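PDB 4Y2W: alanine racemase 1 from Caldanaerobacter subterraneus subsp. tengcongensis MB4, which belongs to the alanine racemase family, pairing an N-terminal alpha/beta barrel of the TIM type with a C-terminal domain built mainly of beta strands. Local coordinates for residues D42-H46 with G226-F230. The protein carries 1 engineered substitution. Sequence-based numbering, arbitrary orientation.
Sequences DAYGH and GIILF. With PO4 (phosphate ion), chain C.
Three rings, those of Tyr-44, His-46 and Phe-230, form an aromatic cluster at the rim of a TIM barrel. One face of the Phe-230 ring carries Ala-43 O, 3.5 Å above its plane and displaced toward the rim, while Leu-229 CB lies above the opposite face, also off-centre. Phe-230 CD1 in turn sits over the centre of the His-46 ring, 3.5 Å above its plane, with the two rings inclined at 37° and Tyr-44 C in plane at the imidazole edge. Tyr-44 meets Phe-230 obliquely, their planes at 46°, and Ile-227 CA lies over the centre of the tyrosine ring. With CG anti to its carbonyl carbon (chi1 -55°), Phe-230 reaches from the 3-10 turn after strand 222-224 to the helical turn after strand 34-38, joining the segments that follow the last and first barrel strands. His-46 ND1 donates a hydrogen bond to Tyr-44 O (2.8 Å), from above that carbonyl's plane, and a weak one to Ala-43 O; the ring also makes an edge-to-face pair with Phe-363. Tyr-44 also belongs to the pocket holding a bound alanine. Nearby, Gly-226 N and Ile-227 N each make a weak hydrogen bond to a phosphate ion, probably a crystallisation component, whose O4 lies 3.1 Å from Tyr-44 OH.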
loop_
_atom_site.group_PDB
_atom_site.type_symbol
_atom_site.label_atom_id
_atom_site.label_comp_id
_atom_site.label_asym_id
_atom_site.label_seq_id
_atom_site.Cartn_x
_atom_site.Cartn_y
_atom_site.Cartn_z
ATOM N N ASP A 42 -9.742 0.971 -4.637
ATOM C CA ASP A 42 -9.953 -0.465 -4.829
ATOM C C ASP A 42 -10.967 -1.014 -3.813
ATOM O O ASP A 42 -10.726 -2.021 -3.135
ATOM C CB ASP A 42 -8.611 -1.213 -4.759
ATOM C CG ASP A 42 -8.672 -2.587 -5.392
ATOM O OD1 ASP A 42 -9.393 -2.749 -6.392
ATOM O OD2 ASP A 42 -7.993 -3.507 -4.896
ATOM N N ALA A 43 -12.106 -0.330 -3.725
ATOM C CA ALA A 43 -13.171 -0.671 -2.784
ATOM C C ALA A 43 -12.660 -0.661 -1.348
ATOM O O ALA A 43 -12.959 -1.565 -0.564
ATOM C CB ALA A 43 -13.783 -2.025 -3.135
ATOM N N TYR A 44 -11.891 0.373 -1.013
ATOM C CA TYR A 44 -11.230 0.472 0.288
ATOM C C TYR A 44 -10.480 -0.824 0.607
ATOM O O TYR A 44 -10.708 -1.452 1.638
ATOM C CB TYR A 44 -12.241 0.808 1.396
ATOM C CG TYR A 44 -12.947 2.136 1.211
ATOM C CD1 TYR A 44 -14.060 2.243 0.388
ATOM C CD2 TYR A 44 -12.500 3.284 1.859
ATOM C CE1 TYR A 44 -14.709 3.452 0.212
ATOM C CE2 TYR A 44 -13.144 4.500 1.692
ATOM C CZ TYR A 44 -14.250 4.577 0.864
ATOM O OH TYR A 44 -14.900 5.777 0.689
ATOM N N GLY A 45 -9.611 -1.237 -0.312
ATOM C CA GLY A 45 -8.766 -2.412 -0.118
ATOM C C GLY A 45 -9.438 -3.775 -0.200
ATOM O O GLY A 45 -8.796 -4.789 0.075
ATOM N N HIS A 46 -10.715 -3.814 -0.584
ATOM C CA HIS A 46 -11.461 -5.076 -0.684
ATOM C C HIS A 46 -11.409 -5.691 -2.090
ATOM O O HIS A 46 -11.762 -6.857 -2.266
ATOM C CB HIS A 46 -12.929 -4.869 -0.282
ATOM C CG HIS A 46 -13.132 -4.572 1.173
ATOM N ND1 HIS A 46 -12.684 -3.412 1.766
ATOM C CD2 HIS A 46 -13.756 -5.275 2.148
ATOM C CE1 HIS A 46 -13.012 -3.419 3.047
ATOM N NE2 HIS A 46 -13.667 -4.536 3.303
ATOM N N GLY A 226 -19.653 5.146 1.533
ATOM C CA GLY A 226 -18.354 4.562 1.205
ATOM C C GLY A 226 -17.895 3.608 2.286
ATOM O O GLY A 226 -18.290 2.443 2.296
ATOM N N ILE A 227 -17.069 4.108 3.205
ATOM C CA ILE A 227 -16.524 3.289 4.294
ATOM C C ILE A 227 -17.606 2.511 5.044
ATOM O O ILE A 227 -17.388 1.370 5.451
ATOM C CB ILE A 227 -15.713 4.141 5.300
ATOM C CG1 ILE A 227 -14.992 3.251 6.324
ATOM C CG2 ILE A 227 -16.607 5.138 6.025
ATOM C CD1 ILE A 227 -14.098 2.194 5.712
ATOM N N ILE A 228 -18.773 3.122 5.207
ATOM C CA ILE A 228 -19.870 2.503 5.945
ATOM C C ILE A 228 -20.331 1.179 5.321
ATOM O O ILE A 228 -20.789 0.284 6.027
ATOM C CB ILE A 228 -21.050 3.489 6.095
ATOM C CG1 ILE A 228 -21.953 3.075 7.261
ATOM C CG2 ILE A 228 -21.830 3.618 4.790
ATOM C CD1 ILE A 228 -22.806 4.213 7.778
ATOM N N LEU A 229 -20.177 1.052 4.005
ATOM C CA LEU A 229 -20.467 -0.202 3.313
ATOM C C LEU A 229 -19.509 -1.329 3.718
ATOM O O LEU A 229 -19.791 -2.504 3.462
ATOM C CB LEU A 229 -20.392 -0.006 1.796
ATOM C CG LEU A 229 -21.378 0.971 1.147
ATOM C CD1 LEU A 229 -20.954 1.274 -0.285
ATOM C CD2 LEU A 229 -22.799 0.428 1.185
ATOM N N PHE A 230 -18.383 -0.973 4.342
ATOM C CA PHE A 230 -17.339 -1.939 4.690
ATOM C C PHE A 230 -17.183 -2.143 6.205
ATOM O O PHE A 230 -16.092 -2.439 6.702
ATOM C CB PHE A 230 -16.028 -1.521 4.009
ATOM C CG PHE A 230 -16.171 -1.345 2.521
ATOM C CD1 PHE A 230 -16.207 -2.453 1.679
ATOM C CD2 PHE A 230 -16.327 -0.082 1.965
ATOM C CE1 PHE A 230 -16.368 -2.300 0.309
ATOM C CE2 PHE A 230 -16.491 0.075 0.595
ATOM C CZ PHE A 230 -16.506 -1.033 -0.234
HETATM P P PO4 C . -17.432 8.208 3.061
HETATM O O1 PO4 C . -18.488 7.351 3.720
HETATM O O2 PO4 C . -17.197 9.464 3.872
HETATM O O3 PO4 C . -17.895 8.591 1.673
HETATM O O4 PO4 C . -16.138 7.429 2.974
#